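Local coordinates for secreted protein (Streptomyces lividans TK24, PDB 5LXZ) that probably oxidises alcohol or sugar substrates at a mononuclear copper-radical centre, as its relatives in the galactose oxidase family AA5 do, at residues P73-L78 with D225-D230; Q361-M366 with D387-D392. The protein carries 1 engineered substitution. One frame throughout, in Å; residues are numbered along the deposited sequence.

Contact 1: P73-L78 with D225-D230; sequences PTPSDL and DAFEFD
S76 and D225 bring the two backbones closest, with 7.6 Å between S76 CA and D225 CA; in the other facing pair, P75 CA and F227 CA are 9.3 Å apart. The loop 73-78 has no regular structure and makes an inverse gamma turn centred on D77, whereas strand 226-230 is bonded through its backbone to I93 and L91 on one edge and to V239 and I237 on the other, and D225 just before it to G95. With that spacing the gap is bridged by side chains. F227 reaches over from the strand, its CG set beside the backbone N (chi1 -59°), and its ring lies against the loop. P75 CG meets the ring obliquely at the CE2-CZ bond, 3.4 Å from F227 CE2, a close apolar touch in which the proline ring and the phenylalanine run antiparallel alongside one another. L78 CD2 arrives on the same side of the ring plane and rests 4.0 Å from F227 CE1.

In the galactose oxidase-like beta-propeller, 73-78 is the linker that leaves the outer strand 69-71 of one blade and leads to strand 81-85, the first of the next; 226-230 belongs to that next blade, so the linker is pinned to the blade it is about to enter. Y236 and V42 also touch L78, and I93 packs against F227.

The polar part lies at the far end of the ring. S76 OG donates to D225 OD2 over 2.6 Å, meeting the carboxylate oxygen on its anti side and 21° out of its plane. The same hydroxyl oxygen sits near the plane of the aromatic ring at its edge, 3.5 Å from F227 CZ.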
ATOM      1  N   PRO A  73     -15.597  13.735  10.122  1.00 13.19           N
ATOM      2  CA  PRO A  73     -15.001  14.916   9.515  1.00 13.70           C
ATOM      3  C   PRO A  73     -13.539  14.684   9.120  1.00 13.13           C
ATOM      4  O   PRO A  73     -12.761  14.159   9.943  1.00 14.15           O
ATOM      5  CB  PRO A  73     -15.073  15.977  10.627  1.00 14.42           C
ATOM      6  CG  PRO A  73     -16.077  15.481  11.584  1.00 14.64           C
ATOM      7  CD  PRO A  73     -16.105  13.989  11.479  1.00 14.46           C
ATOM      8  N   THR A  74     -13.231  15.000   7.876  1.00 12.15           N
ATOM      9  CA  THR A  74     -11.937  14.703   7.276  1.00 12.59           C
ATOM     10  C   THR A  74     -11.246  16.016   6.965  1.00 13.86           C
ATOM     11  O   THR A  74     -11.669  16.737   6.055  1.00 13.55           O
ATOM     12  CB  THR A  74     -12.117  13.812   6.058  1.00 12.43           C
ATOM     13  OG1 THR A  74     -12.866  12.676   6.500  1.00 12.25           O
ATOM     14  CG2 THR A  74     -10.772  13.369   5.500  1.00 12.16           C
ATOM     15  N   PRO A  75     -10.162  16.330   7.691  1.00 15.27           N
ATOM     16  CA  PRO A  75      -9.583  17.676   7.632  1.00 15.96           C
ATOM     17  C   PRO A  75      -8.719  18.000   6.416  1.00 15.88           C
ATOM     18  O   PRO A  75      -8.491  19.191   6.102  1.00 18.68           O
ATOM     19  CB  PRO A  75      -8.742  17.716   8.918  1.00 17.30           C
ATOM     20  CG  PRO A  75      -8.293  16.299   9.077  1.00 18.21           C
ATOM     21  CD  PRO A  75      -9.530  15.516   8.744  1.00 17.04           C
ATOM     22  N   SER A  76      -8.215  16.976   5.728  1.00 14.23           N
ATOM     23  CA  SER A  76      -7.303  17.147   4.596  1.00 13.20           C
ATOM     24  C   SER A  76      -7.595  16.042   3.599  1.00 12.24           C
ATOM     25  O   SER A  76      -8.311  15.112   3.923  1.00 12.04           O
ATOM     26  CB  SER A  76      -5.823  17.003   5.035  1.00 15.15           C
ATOM     27  OG  SER A  76      -5.516  18.022   5.938  1.00 18.51           O
ATOM     28  N   ASP A  77      -6.994  16.146   2.428  1.00 11.76           N
ATOM     29  CA  ASP A  77      -7.184  15.122   1.409  1.00 11.86           C
ATOM     30  C   ASP A  77      -6.296  13.911   1.713  1.00 12.35           C
ATOM     31  O   ASP A  77      -5.196  13.802   1.172  1.00 12.93           O
ATOM     32  CB  ASP A  77      -6.937  15.615  -0.008  1.00 11.26           C
ATOM     33  CG  ASP A  77      -7.621  14.746  -1.022  1.00 11.77           C
ATOM     34  OD1 ASP A  77      -8.080  13.661  -0.610  1.00 12.07           O
ATOM     35  OD2 ASP A  77      -7.743  15.132  -2.210  1.00 12.60           O
ATOM     36  N   LEU A  78      -6.854  13.006   2.506  1.00 12.78           N
ATOM     37  CA  LEU A  78      -6.130  11.817   3.009  1.00 14.65           C
ATOM     38  C   LEU A  78      -6.081  10.662   2.044  1.00 16.21           C
ATOM     39  O   LEU A  78      -5.552   9.611   2.360  1.00 17.32           O
ATOM     40  CB  LEU A  78      -6.711  11.376   4.323  1.00 15.72           C
ATOM     41  CG  LEU A  78      -6.651  12.447   5.384  1.00 18.04           C
ATOM     42  CD1 LEU A  78      -7.209  11.870   6.671  1.00 21.04           C
ATOM     43  CD2 LEU A  78      -5.261  13.050   5.553  1.00 18.86           C
ATOM     44  N   ASP A 225       0.809  17.022   5.722  1.00 10.46           N
ATOM     45  CA  ASP A 225      -0.086  16.852   6.851  1.00 10.97           C
ATOM     46  C   ASP A 225       0.032  15.500   7.521  1.00 10.55           C
ATOM     47  O   ASP A 225       0.161  14.477   6.828  1.00 10.61           O
ATOM     48  CB  ASP A 225      -1.547  17.002   6.431  1.00 12.75           C
ATOM     49  CG  ASP A 225      -1.865  18.343   5.783  1.00 15.24           C
ATOM     50  OD1 ASP A 225      -0.999  18.974   5.136  1.00 16.25           O
ATOM     51  OD2 ASP A 225      -3.051  18.750   5.885  1.00 18.89           O
ATOM     52  N   ALA A 226      -0.084  15.475   8.832  1.00  8.86           N
ATOM     53  CA  ALA A 226      -0.135  14.249   9.595  1.00  9.14           C
ATOM     54  C   ALA A 226      -1.134  14.301  10.716  1.00  8.65           C
ATOM     55  O   ALA A 226      -1.307  15.362  11.380  1.00  8.83           O
ATOM     56  CB  ALA A 226       1.223  13.910  10.137  1.00  8.97           C
ATOM     57  N   PHE A 227      -1.762  13.162  10.993  1.00  7.94           N
ATOM     58  CA  PHE A 227      -2.767  13.081  12.039  1.00  8.67           C
ATOM     59  C   PHE A 227      -2.617  11.746  12.756  1.00  8.81           C
ATOM     60  O   PHE A 227      -2.078  10.800  12.200  1.00  9.15           O
ATOM     61  CB  PHE A 227      -4.178  13.092  11.424  1.00  8.78           C
ATOM     62  CG  PHE A 227      -4.480  14.301  10.604  1.00  9.49           C
ATOM     63  CD1 PHE A 227      -4.096  14.380   9.278  1.00 10.17           C
ATOM     64  CD2 PHE A 227      -5.047  15.421  11.209  1.00 10.48           C
ATOM     65  CE1 PHE A 227      -4.338  15.524   8.529  1.00 10.67           C
ATOM     66  CE2 PHE A 227      -5.253  16.577  10.459  1.00 10.80           C
ATOM     67  CZ  PHE A 227      -4.921  16.617   9.140  1.00 11.24           C
ATOM     68  N   GLU A 228      -3.115  11.666  13.973  1.00  9.31           N
ATOM     69  CA  GLU A 228      -3.392  10.395  14.588  1.00  9.80           C
ATOM     70  C   GLU A 228      -4.896  10.203  14.588  1.00 10.00           C
ATOM     71  O   GLU A 228      -5.613  11.057  15.085  1.00 10.63           O
ATOM     72  CB  GLU A 228      -2.831  10.307  15.977  1.00 10.23           C
ATOM     73  CG  GLU A 228      -1.309  10.276  16.039  1.00 10.56           C
ATOM     74  CD  GLU A 228      -0.774  10.079  17.451  1.00 11.21           C
ATOM     75  OE1 GLU A 228      -1.562   9.669  18.354  1.00 12.18           O
ATOM     76  OE2 GLU A 228       0.430  10.302  17.690  1.00 11.62           O
ATOM     77  N   PHE A 229      -5.407   9.112  14.032  1.00  9.11           N
ATOM     78  CA  PHE A 229      -6.829   8.845  14.142  1.00  9.63           C
ATOM     79  C   PHE A 229      -7.030   8.108  15.456  1.00  9.60           C
ATOM     80  O   PHE A 229      -6.453   7.034  15.667  1.00  9.54           O
ATOM     81  CB  PHE A 229      -7.372   7.987  12.998  1.00  9.56           C
ATOM     82  CG  PHE A 229      -8.849   7.829  13.074  1.00  9.87           C
ATOM     83  CD1 PHE A 229      -9.668   8.879  12.615  1.00 10.62           C
ATOM     84  CD2 PHE A 229      -9.456   6.734  13.708  1.00 10.42           C
ATOM     85  CE1 PHE A 229     -11.046   8.792  12.704  1.00 10.44           C
ATOM     86  CE2 PHE A 229     -10.855   6.685  13.806  1.00 10.92           C
ATOM     87  CZ  PHE A 229     -11.630   7.699  13.294  1.00 11.50           C
ATOM     88  N   ASP A 230      -7.853   8.678  16.331  1.00 10.16           N
ATOM     89  CA  ASP A 230      -8.143   8.105  17.632  1.00 11.47           C
ATOM     90  C   ASP A 230      -9.431   7.281  17.505  1.00 11.44           C
ATOM     91  O   ASP A 230     -10.506   7.849  17.261  1.00 11.20           O
ATOM     92  CB  ASP A 230      -8.284   9.266  18.632  1.00 12.36           C
ATOM     93  CG  ASP A 230      -8.644   8.817  20.026  1.00 14.28           C
ATOM     94  OD1 ASP A 230      -9.250   7.764  20.205  1.00 15.21           O
ATOM     95  OD2 ASP A 230      -8.319   9.596  20.956  1.00 18.96           O
TER

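Contact 2: Q361-M366 with D387-D392; sequences QDEKYM and DLKADD
K364 and D387 form an antiparallel non-hydrogen-bonded pair at the end of neighbouring strands in a four-stranded propeller blade, and the chain leaves D387 through a type I turn to A390. Among the direct bonds, L388 N points nearly straight at E363 O (2.8 Å, 170°). K389, extended beyond CG, carries NZ to Q361 O at 2.7 Å; Q305 NE2 also bonds that carbonyl. D387 OD1 closes an Asx turn by accepting K389 N. Two waters add bridges: one donates to D362 O and weakly to D387 OD1, the other joins D362 OD1 to K389 NZ. Of the charged groups, K364 NZ stays 4.4 Å from D387 OD2, too far for a salt bridge. Replacing D387 by an alanine would remove the carboxylate, and is likely to leave K389 N without its Asx-turn acceptor and take away the negative charge facing K364. E363 lies across K389 at about a right angle, E363 OE2 3.2 Å from K389 CE, while its OE1 bonds Q305 N. The apolar contact is L388 against Y365, whose ring also meets F302 edge-to-face. L388 CD1 comes obliquely to Y365 CE1 at 3.5 Å.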
ATOM      1  N   GLN A 361       6.823 -15.622  13.095  1.00  8.06           N
ATOM      2  CA  GLN A 361       8.096 -16.138  13.567  1.00  8.70           C
ATOM      3  C   GLN A 361       9.002 -16.658  12.449  1.00  9.57           C
ATOM      4  O   GLN A 361      10.226 -16.581  12.578  1.00 10.34           O
ATOM      5  CB  GLN A 361       7.870 -17.289  14.562  1.00  8.89           C
ATOM      6  CG  GLN A 361       7.478 -16.794  15.934  1.00  9.23           C
ATOM      7  CD  GLN A 361       5.975 -16.703  16.188  1.00  8.65           C
ATOM      8  OE1 GLN A 361       5.147 -16.578  15.273  1.00  8.65           O
ATOM      9  NE2 GLN A 361       5.604 -16.824  17.472  1.00  8.85           N
ATOM     10  N   ASP A 362       8.404 -17.239  11.410  1.00 10.24           N
ATOM     11  CA  ASP A 362       9.207 -17.904  10.374  1.00 10.95           C
ATOM     12  C   ASP A 362       9.910 -16.937   9.437  1.00 10.52           C
ATOM     13  O   ASP A 362      10.822 -17.346   8.724  1.00 10.16           O
ATOM     14  CB  ASP A 362       8.337 -18.878   9.609  1.00 12.25           C
ATOM     15  CG  ASP A 362       7.850 -20.045  10.471  1.00 14.99           C
ATOM     16  OD1 ASP A 362       8.282 -20.226  11.639  1.00 18.20           O
ATOM     17  OD2 ASP A 362       6.983 -20.765   9.964  1.00 21.73           O
ATOM     18  N   GLU A 363       9.500 -15.663   9.403  1.00  9.50           N
ATOM     19  CA  GLU A 363      10.149 -14.636   8.553  1.00 10.08           C
ATOM     20  C   GLU A 363      10.151 -15.027   7.095  1.00  9.55           C
ATOM     21  O   GLU A 363      11.113 -14.757   6.378  1.00  9.64           O
ATOM     22  CB  GLU A 363      11.563 -14.292   9.045  1.00 11.44           C
ATOM     23  CG  GLU A 363      11.615 -13.940  10.517  1.00 13.29           C
ATOM     24  CD  GLU A 363      12.861 -13.147  10.896  1.00 15.56           C
ATOM     25  OE1 GLU A 363      12.940 -11.911  10.575  1.00 16.11           O
ATOM     26  OE2 GLU A 363      13.755 -13.781  11.556  1.00 17.93           O
ATOM     27  N   LYS A 364       9.038 -15.627   6.661  1.00  8.42           N
ATOM     28  CA  LYS A 364       8.840 -15.920   5.260  1.00  8.99           C
ATOM     29  C   LYS A 364       7.883 -14.912   4.640  1.00  8.05           C
ATOM     30  O   LYS A 364       6.770 -14.718   5.132  1.00  8.99           O
ATOM     31  CB  LYS A 364       8.299 -17.328   5.068  1.00 10.37           C
ATOM     32  CG  LYS A 364       9.292 -18.416   5.427  1.00 12.57           C
ATOM     33  CD  LYS A 364       8.729 -19.790   5.098  1.00 14.75           C
ATOM     34  CE  LYS A 364       9.639 -20.905   5.561  1.00 17.61           C
ATOM     35  NZ  LYS A 364       9.194 -22.185   4.933  0.50 17.63           N
ATOM     36  N   TYR A 365       8.347 -14.267   3.571  1.00  7.80           N
ATOM     37  CA  TYR A 365       7.590 -13.186   2.913  1.00  8.14           C
ATOM     38  C   TYR A 365       7.194 -13.637   1.541  1.00  8.34           C
ATOM     39  O   TYR A 365       8.020 -14.224   0.857  1.00  9.45           O
ATOM     40  CB  TYR A 365       8.443 -11.931   2.815  1.00  8.57           C
ATOM     41  CG  TYR A 365       8.711 -11.250   4.100  1.00  9.12           C
ATOM     42  CD1 TYR A 365       9.725 -11.664   4.935  1.00  9.87           C
ATOM     43  CD2 TYR A 365       7.905 -10.222   4.525  1.00  9.32           C
ATOM     44  CE1 TYR A 365       9.958 -11.027   6.145  1.00 10.59           C
ATOM     45  CE2 TYR A 365       8.117  -9.615   5.742  1.00 10.23           C
ATOM     46  CZ  TYR A 365       9.133 -10.007   6.530  1.00 10.11           C
ATOM     47  OH  TYR A 365       9.371  -9.376   7.751  1.00 12.03           O
ATOM     48  N   MET A 366       5.969 -13.371   1.143  1.00  7.17           N
ATOM     49  CA  MET A 366       5.468 -13.724  -0.179  1.00  7.72           C
ATOM     50  C   MET A 366       5.060 -12.482  -0.930  1.00  7.02           C
ATOM     51  O   MET A 366       4.336 -11.634  -0.409  1.00  7.02           O
ATOM     52  CB  MET A 366       4.315 -14.680  -0.061  1.00  8.95           C
ATOM     53  CG  MET A 366       3.734 -15.048  -1.414  1.00 10.01           C
ATOM     54  SD  MET A 366       2.174 -15.965  -1.323  1.00 14.22           S
ATOM     55  CE  MET A 366       2.931 -17.500  -1.140  1.00 13.13           C
ATOM     56  N   ASP A 387      12.694 -16.561   2.506  1.00  9.99           N
ATOM     57  CA  ASP A 387      12.869 -16.975   3.894  1.00 10.61           C
ATOM     58  C   ASP A 387      14.022 -16.203   4.524  1.00 11.58           C
ATOM     59  O   ASP A 387      15.211 -16.493   4.238  1.00 12.22           O
ATOM     60  CB  ASP A 387      13.141 -18.477   3.973  1.00 12.16           C
ATOM     61  CG  ASP A 387      13.273 -18.979   5.411  1.00 13.27           C
ATOM     62  OD1 ASP A 387      13.495 -18.203   6.327  1.00 15.04           O
ATOM     63  OD2 ASP A 387      13.132 -20.226   5.542  1.00 16.66           O
ATOM     64  N   LEU A 388      13.723 -15.222   5.340  1.00 12.31           N
ATOM     65  CA  LEU A 388      14.759 -14.374   5.860  1.00 15.05           C
ATOM     66  C   LEU A 388      15.504 -14.932   7.057  1.00 18.04           C
ATOM     67  O   LEU A 388      16.397 -14.256   7.580  1.00 19.26           O
ATOM     68  CB  LEU A 388      14.204 -13.015   6.164  1.00 16.21           C
ATOM     69  CG  LEU A 388      13.545 -12.267   5.046  1.00 17.62           C
ATOM     70  CD1 LEU A 388      13.389 -10.821   5.402  1.00 20.05           C
ATOM     71  CD2 LEU A 388      14.239 -12.443   3.708  1.00 19.54           C
ATOM     72  N   LYS A 389      15.154 -16.139   7.486  1.00 18.95           N
ATOM     73  CA  LYS A 389      15.983 -16.838   8.480  1.00 22.25           C
ATOM     74  C   LYS A 389      17.205 -17.497   7.860  1.00 23.58           C
ATOM     75  O   LYS A 389      18.141 -17.824   8.583  1.00 25.20           O
ATOM     76  CB  LYS A 389      15.116 -17.804   9.328  1.00 23.30           C
ATOM     77  CG  LYS A 389      14.432 -17.004  10.442  1.00 24.64           C
ATOM     78  CD  LYS A 389      13.729 -17.747  11.569  1.00 24.60           C
ATOM     79  CE  LYS A 389      13.335 -16.749  12.654  1.00 24.10           C
ATOM     80  NZ  LYS A 389      12.554 -17.380  13.738  0.50 25.63           N
ATOM     81  N   ALA A 390      17.224 -17.677   6.538  1.00 23.48           N
ATOM     82  CA  ALA A 390      18.382 -18.242   5.862  1.00 26.30           C
ATOM     83  C   ALA A 390      19.603 -17.315   5.966  1.00 27.95           C
ATOM     84  O   ALA A 390      19.485 -16.061   6.039  1.00 27.52           O
ATOM     85  CB  ALA A 390      18.041 -18.566   4.411  1.00 25.82           C
ATOM     86  N   ASP A 391      20.793 -17.919   5.998  1.00 34.17           N
ATOM     87  CA  ASP A 391      22.043 -17.132   5.998  1.00 37.11           C
ATOM     88  C   ASP A 391      22.232 -16.383   4.689  1.00 35.20           C
ATOM     89  O   ASP A 391      22.657 -15.222   4.712  1.00 35.75           O
ATOM     90  CB  ASP A 391      23.271 -18.012   6.282  1.00 41.98           C
ATOM     91  CG  ASP A 391      23.285 -18.553   7.711  1.00 46.44           C
ATOM     92  OD1 ASP A 391      22.948 -17.787   8.648  1.00 50.08           O
ATOM     93  OD2 ASP A 391      23.626 -19.742   7.891  1.00 51.76           O
ATOM     94  N   ASP A 392      21.917 -17.060   3.574  1.00 33.72           N
ATOM     95  CA  ASP A 392      21.899 -16.464   2.234  1.00 31.32           C
ATOM     96  C   ASP A 392      20.437 -16.461   1.730  1.00 23.96           C
ATOM     97  O   ASP A 392      20.011 -17.376   1.017  1.00 24.32           O
ATOM     98  CB  ASP A 392      22.798 -17.240   1.253  1.00 35.09           C
ATOM     99  CG  ASP A 392      24.285 -16.966   1.471  1.00 42.15           C
ATOM    100  OD1 ASP A 392      24.681 -16.654   2.624  1.00 45.64           O
ATOM    101  OD2 ASP A 392      25.059 -17.061   0.478  1.00 46.46           O
TER
HETATM  102  O   HOH W   1      11.830 -19.736   8.326  1.00 19.07           O
HETATM  103  O   HOH W   2      10.624 -19.872  13.165  1.00 31.83           O

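Contacts 1 and 2 lie on opposite sides of the chain's centre, about 18 and 21 Å from it, with about 36 Å between their own centres and about 24 Å between their nearest atoms. They follow one another along the chain and do not touch. Contact 1 joins a linker to the blade that follows it, while contact 2 works inside a single blade, at the turn after strand 383-387. In contact 1 the L78 side chain is about 12 Å from a bound copper ion. Neither contact supplies a ligand to the copper site of Y248, Y460, H461 and H548 or to that of D53 and E101.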